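Local coordinates for protein peptide synthetase, module 7 (PDB 4TX3) that forms a condensation-type domain of a non-ribosomal peptide synthetase and, probably as an X-domain, recruits cytochrome P450 oxygenases to the carrier-bound peptide, at residues L240-D243 with A244-A248; P450-I454 with S455-I459. All blocks are in the same frame, centred on the assembly; numbering follows the deposited sequence.

How the contacts relate
Both contacts are local and partly buried: contact 1 turns a strand into a helix, whereas contact 2 is a turn in the loop that follows helix 429-448. Their centres lie about 18 Å apart, with nearest atoms about 10 Å apart, so they do not touch. Helix 429-448 is their common neighbour: Leu240 and Leu242 of contact 1 pack on it, as do Arg452 and Leu457 of contact 2. Contact 1 combines an i-to-i+4 backbone bond between strand end and helix with leucine-proline packing at an edge strand and an Arg241-Asp243 salt bridge. Contact 2 has instead two i-to-i+3 bonds, buries Ile454 and Leu457 against helix 261-278, and carries more charged residues on its exposed side.

Contact 1: L240-D243 with A244-A248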
ATOM      1  N   LEU B 240      18.888   0.461 -19.497  1.00 40.08           N
ATOM      2  CA  LEU B 240      19.330  -0.910 -19.485  1.00 39.81           C
ATOM      3  C   LEU B 240      18.098  -1.793 -19.522  1.00 43.47           C
ATOM      4  O   LEU B 240      17.158  -1.557 -18.755  1.00 41.18           O
ATOM      5  CB  LEU B 240      20.177  -1.138 -18.230  1.00 42.40           C
ATOM      6  CG  LEU B 240      20.601  -2.477 -17.653  1.00 43.74           C
ATOM      7  CD1 LEU B 240      21.633  -2.177 -16.605  1.00 43.77           C
ATOM      8  CD2 LEU B 240      19.445  -3.200 -17.015  1.00 44.70           C
ATOM      9  N   ARG B 241      18.090  -2.796 -20.401  1.00 39.79           N
ATOM     10  CA  ARG B 241      16.998  -3.760 -20.422  1.00 36.44           C
ATOM     11  C   ARG B 241      17.484  -5.208 -20.513  1.00 36.99           C
ATOM     12  O   ARG B 241      18.427  -5.494 -21.231  1.00 39.72           O
ATOM     13  CB  ARG B 241      16.043  -3.479 -21.588  1.00 41.83           C
ATOM     14  CG  ARG B 241      14.765  -4.325 -21.503  1.00 44.52           C
ATOM     15  CD  ARG B 241      13.972  -4.448 -22.804  1.00 47.09           C
ATOM     16  NE  ARG B 241      13.023  -5.557 -22.689  1.00 46.32           N
ATOM     17  CZ  ARG B 241      11.820  -5.453 -22.129  1.00 45.06           C
ATOM     18  NH1 ARG B 241      11.400  -4.282 -21.653  1.00 46.52           N
ATOM     19  NH2 ARG B 241      11.034  -6.517 -22.046  1.00 37.41           N
ATOM     20  N   LEU B 242      16.824  -6.099 -19.769  1.00 35.93           N
ATOM     21  CA  LEU B 242      16.886  -7.550 -19.951  1.00 31.84           C
ATOM     22  C   LEU B 242      15.538  -8.061 -20.457  1.00 37.97           C
ATOM     23  O   LEU B 242      14.511  -7.818 -19.817  1.00 41.60           O
ATOM     24  CB  LEU B 242      17.241  -8.251 -18.635  1.00 31.36           C
ATOM     25  CG  LEU B 242      17.257  -9.777 -18.686  1.00 31.84           C
ATOM     26  CD1 LEU B 242      18.388 -10.288 -19.608  1.00 31.41           C
ATOM     27  CD2 LEU B 242      17.390 -10.338 -17.284  1.00 29.72           C
ATOM     28  N   ASP B 243      15.524  -8.760 -21.594  1.00 40.35           N
ATOM     29  CA  ASP B 243      14.257  -9.149 -22.238  1.00 35.03           C
ATOM     30  C   ASP B 243      13.485 -10.160 -21.383  1.00 36.89           C
ATOM     31  O   ASP B 243      14.045 -10.735 -20.454  1.00 40.09           O
ATOM     32  CB  ASP B 243      14.513  -9.720 -23.644  1.00 33.54           C
ATOM     33  CG  ASP B 243      14.879  -8.646 -24.661  1.00 37.32           C
ATOM     34  OD1 ASP B 243      14.467  -7.477 -24.479  1.00 39.92           O
ATOM     35  OD2 ASP B 243      15.581  -8.967 -25.648  1.00 39.49           O
ATOM     36  N   ALA B 244      12.214 -10.383 -21.714  1.00 36.62           N
ATOM     37  CA  ALA B 244      11.312 -11.184 -20.888  1.00 35.27           C
ATOM     38  C   ALA B 244      11.723 -12.655 -20.787  1.00 36.76           C
ATOM     39  O   ALA B 244      11.714 -13.242 -19.702  1.00 34.56           O
ATOM     40  CB  ALA B 244       9.876 -11.072 -21.432  1.00 33.87           C
ATOM     41  N   GLY B 245      12.059 -13.251 -21.927  1.00 36.50           N
ATOM     42  CA  GLY B 245      12.509 -14.633 -21.974  1.00 33.29           C
ATOM     43  C   GLY B 245      13.681 -14.952 -21.049  1.00 35.66           C
ATOM     44  O   GLY B 245      13.565 -15.825 -20.186  1.00 35.21           O
ATOM     45  N   PRO B 246      14.820 -14.258 -21.232  1.00 33.67           N
ATOM     46  CA  PRO B 246      15.957 -14.402 -20.320  1.00 31.09           C
ATOM     47  C   PRO B 246      15.570 -14.110 -18.872  1.00 37.76           C
ATOM     48  O   PRO B 246      15.994 -14.832 -17.964  1.00 38.77           O
ATOM     49  CB  PRO B 246      16.952 -13.361 -20.828  1.00 30.03           C
ATOM     50  CG  PRO B 246      16.586 -13.130 -22.225  1.00 33.69           C
ATOM     51  CD  PRO B 246      15.103 -13.292 -22.303  1.00 34.02           C
ATOM     52  N   HIS B 247      14.774 -13.066 -18.661  1.00 35.97           N
ATOM     53  CA  HIS B 247      14.270 -12.757 -17.332  1.00 36.27           C
ATOM     54  C   HIS B 247      13.572 -13.988 -16.725  1.00 39.51           C
ATOM     55  O   HIS B 247      13.790 -14.322 -15.562  1.00 38.78           O
ATOM     56  CB  HIS B 247      13.328 -11.552 -17.390  1.00 32.55           C
ATOM     57  CG  HIS B 247      12.777 -11.135 -16.056  1.00 41.19           C
ATOM     58  ND1 HIS B 247      11.818 -10.160 -15.922  1.00 37.12           N
ATOM     59  CD2 HIS B 247      13.057 -11.564 -14.799  1.00 40.12           C
ATOM     60  CE1 HIS B 247      11.528 -10.000 -14.641  1.00 38.24           C
ATOM     61  NE2 HIS B 247      12.262 -10.841 -13.942  1.00 37.88           N
ATOM     62  N   ALA B 248      12.777 -14.692 -17.525  1.00 38.19           N
ATOM     63  CA  ALA B 248      12.023 -15.835 -17.022  1.00 37.71           C
ATOM     64  C   ALA B 248      12.897 -17.080 -16.840  1.00 39.87           C
ATOM     65  O   ALA B 248      12.699 -17.851 -15.895  1.00 43.97           O
ATOM     66  CB  ALA B 248      10.836 -16.132 -17.952  1.00 28.89           C
TER
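Asp243 starts the helix through its carbonyl: O accepts the amide of His247, with O and N 3.0 Å apart, the first i-to-i+4 bond of helix 244-255. Asp243 stands at the N-cap position, yet its carboxylate makes no capping bond. It turns back instead to Arg241, whose extended chain brings NE to Asp243 OD1 at 3.0 Å, in a salt bridge meeting the anti lone pair at the edge of the guanidinium. Strand 235-242 is an outer strand of a four-stranded mixed sheet in this chloramphenicol acetyltransferase-like fold, and the corner leads it directly into the helix. Pro246 suits the first helical turn, where a missing N-H costs no helical bond, and its CD rests 3.3 Å from Asp243 O. Leu242 and Pro246 run past each other in opposite directions, bringing Leu242 CD1 to 3.6 Å from Pro246 CB. A chi1 of 177° sets Leu242 CG beside its own carbonyl carbon, which brings the branch end near the first helical turn, and the other methyl, CD2, sits 3.9 Å from His247 CA. Leu242 also touches Ile416 of strand 413-423 and Glu444 of helix 429-448. The imidazole of His247 leads away, hydrogen-bonded through NE2 to the carboxylate oxygen OE2 of Glu405.

Contact 2: P450-I454 with S455-I459; sequences PGRRI and SDLDI
Leu457 folds back over Ile454, where the contact is tightest: the Leu457 amide donates to Ile454 O at 3.2 Å, while Leu457 CG lies 3.4 Å from that same oxygen. One residue earlier, Asp456 N reaches Arg453 O at 2.9 Å. Ile454 and Leu457 are both buried, and both lean on Met271 of helix 261-278; apolar bulk suits them there. The aliphatic stem of Arg452 belongs to this packed part. It crosses Asp456, with Arg452 CG 3.8 Å from Asp456 CB and Arg452 CD 3.5 Å from Asp456 O, and also lies beside Leu457 CD2. A bend at chi3 (-44°) turns its polar end aside, and NE pairs with Asp449 rather than with Asp456, whose OD2 is 5.7 Å from Arg452 NE. The other side is looser and charged. Asp456 OD2 lies 3.6 Å from Arg453 N, too long for a hydrogen bond. Although exposed, Arg453 NH1 and Ser455 OG tie the turn to Asp317, the arginine by its carbonyl O and the serine by its OD2. Two successive i-to-i+3 backbone bonds, with Ile454 to Asp456 coiled between extended residues, are the mark of a short 3-10 turn.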
ATOM      1  N   PRO B 450      23.379 -21.730 -16.653  1.00 45.47           N
ATOM      2  CA  PRO B 450      23.652 -21.313 -15.271  1.00 42.60           C
ATOM      3  C   PRO B 450      24.886 -21.996 -14.666  1.00 43.88           C
ATOM      4  O   PRO B 450      25.228 -21.730 -13.503  1.00 43.09           O
ATOM      5  CB  PRO B 450      22.364 -21.704 -14.528  1.00 40.99           C
ATOM      6  CG  PRO B 450      21.782 -22.801 -15.330  1.00 41.30           C
ATOM      7  CD  PRO B 450      22.190 -22.590 -16.761  1.00 42.41           C
ATOM      8  N   GLY B 451      25.557 -22.840 -15.450  1.00 42.58           N
ATOM      9  CA  GLY B 451      26.758 -23.521 -14.994  1.00 35.59           C
ATOM     10  C   GLY B 451      28.028 -22.867 -15.497  1.00 39.50           C
ATOM     11  O   GLY B 451      29.146 -23.302 -15.196  1.00 44.29           O
ATOM     12  N   ARG B 452      27.861 -21.810 -16.275  1.00 37.88           N
ATOM     13  CA  ARG B 452      28.995 -21.094 -16.820  1.00 37.47           C
ATOM     14  C   ARG B 452      29.854 -20.455 -15.716  1.00 37.40           C
ATOM     15  O   ARG B 452      29.329 -19.948 -14.713  1.00 34.38           O
ATOM     16  CB  ARG B 452      28.505 -20.036 -17.809  1.00 38.82           C
ATOM     17  CG  ARG B 452      29.625 -19.241 -18.445  1.00 45.92           C
ATOM     18  CD  ARG B 452      29.183 -18.614 -19.752  1.00 45.52           C
ATOM     19  NE  ARG B 452      28.432 -19.560 -20.564  1.00 47.52           N
ATOM     20  CZ  ARG B 452      28.204 -19.389 -21.860  1.00 53.41           C
ATOM     21  NH1 ARG B 452      28.686 -18.311 -22.475  1.00 40.63           N
ATOM     22  NH2 ARG B 452      27.503 -20.294 -22.535  1.00 56.50           N
ATOM     23  N   ARG B 453      31.174 -20.490 -15.905  1.00 38.29           N
ATOM     24  CA  ARG B 453      32.114 -19.926 -14.933  1.00 35.56           C
ATOM     25  C   ARG B 453      32.563 -18.541 -15.360  1.00 42.96           C
ATOM     26  O   ARG B 453      32.430 -18.173 -16.538  1.00 42.39           O
ATOM     27  CB  ARG B 453      33.331 -20.834 -14.760  1.00 34.61           C
ATOM     28  CG  ARG B 453      32.963 -22.244 -14.371  1.00 37.78           C
ATOM     29  CD  ARG B 453      34.154 -23.186 -14.330  1.00 39.72           C
ATOM     30  NE  ARG B 453      33.700 -24.538 -14.000  1.00 44.30           N
ATOM     31  CZ  ARG B 453      33.596 -25.020 -12.762  1.00 46.63           C
ATOM     32  NH1 ARG B 453      33.929 -24.267 -11.718  1.00 42.67           N
ATOM     33  NH2 ARG B 453      33.156 -26.257 -12.566  1.00 47.89           N
ATOM     34  N   ILE B 454      33.112 -17.795 -14.401  1.00 37.16           N
ATOM     35  CA  ILE B 454      33.551 -16.416 -14.598  1.00 38.03           C
ATOM     36  C   ILE B 454      34.431 -16.235 -15.837  1.00 41.28           C
ATOM     37  O   ILE B 454      34.258 -15.286 -16.624  1.00 39.87           O
ATOM     38  CB  ILE B 454      34.326 -15.912 -13.357  1.00 35.85           C
ATOM     39  CG1 ILE B 454      33.397 -15.820 -12.146  1.00 36.60           C
ATOM     40  CG2 ILE B 454      34.938 -14.559 -13.626  1.00 35.13           C
ATOM     41  CD1 ILE B 454      34.065 -15.226 -10.902  1.00 33.81           C
ATOM     42  N   SER B 455      35.368 -17.167 -15.997  1.00 40.81           N
ATOM     43  CA  SER B 455      36.353 -17.139 -17.075  1.00 42.05           C
ATOM     44  C   SER B 455      35.768 -17.428 -18.469  1.00 43.79           C
ATOM     45  O   SER B 455      36.387 -17.089 -19.474  1.00 44.12           O
ATOM     46  CB  SER B 455      37.462 -18.150 -16.787  1.00 40.38           C
ATOM     47  OG  SER B 455      36.933 -19.466 -16.809  1.00 42.58           O
ATOM     48  N   ASP B 456      34.604 -18.071 -18.522  1.00 36.01           N
ATOM     49  CA  ASP B 456      33.914 -18.303 -19.786  1.00 41.44           C
ATOM     50  C   ASP B 456      32.890 -17.229 -20.149  1.00 42.24           C
ATOM     51  O   ASP B 456      32.153 -17.412 -21.103  1.00 42.43           O
ATOM     52  CB  ASP B 456      33.158 -19.637 -19.792  1.00 42.68           C
ATOM     53  CG  ASP B 456      33.953 -20.781 -19.220  1.00 53.74           C
ATOM     54  OD1 ASP B 456      35.196 -20.824 -19.435  1.00 52.48           O
ATOM     55  OD2 ASP B 456      33.298 -21.660 -18.585  1.00 54.45           O
ATOM     56  N   LEU B 457      32.801 -16.149 -19.376  1.00 44.82           N
ATOM     57  CA  LEU B 457      31.832 -15.098 -19.677  1.00 40.50           C
ATOM     58  C   LEU B 457      32.299 -14.298 -20.891  1.00 40.78           C
ATOM     59  O   LEU B 457      33.432 -13.816 -20.935  1.00 41.75           O
ATOM     60  CB  LEU B 457      31.626 -14.168 -18.479  1.00 32.69           C
ATOM     61  CG  LEU B 457      30.979 -14.753 -17.217  1.00 40.84           C
ATOM     62  CD1 LEU B 457      30.792 -13.681 -16.153  1.00 35.90           C
ATOM     63  CD2 LEU B 457      29.654 -15.467 -17.497  1.00 30.90           C
ATOM     64  N   ASP B 458      31.426 -14.181 -21.883  1.00 40.53           N
ATOM     65  CA  ASP B 458      31.705 -13.370 -23.054  1.00 40.23           C
ATOM     66  C   ASP B 458      31.263 -11.926 -22.810  1.00 40.82           C
ATOM     67  O   ASP B 458      30.091 -11.655 -22.583  1.00 42.99           O
ATOM     68  CB  ASP B 458      31.006 -13.951 -24.280  1.00 41.94           C
ATOM     69  CG  ASP B 458      31.279 -13.147 -25.550  1.00 54.23           C
ATOM     70  OD1 ASP B 458      32.330 -12.470 -25.623  1.00 50.07           O
ATOM     71  OD2 ASP B 458      30.433 -13.186 -26.474  1.00 59.19           O
ATOM     72  N   ILE B 459      32.209 -11.004 -22.842  1.00 39.20           N
ATOM     73  CA  ILE B 459      31.902  -9.598 -22.644  1.00 39.81           C
ATOM     74  C   ILE B 459      32.256  -8.780 -23.879  1.00 42.11           C
ATOM     75  O   ILE B 459      32.358  -7.551 -23.812  1.00 44.90           O
ATOM     76  CB  ILE B 459      32.662  -9.017 -21.450  1.00 39.64           C
ATOM     77  CG1 ILE B 459      34.164  -9.080 -21.731  1.00 43.34           C
ATOM     78  CG2 ILE B 459      32.294  -9.752 -20.184  1.00 39.96           C
ATOM     79  CD1 ILE B 459      35.007  -8.451 -20.694  1.00 44.48           C
TER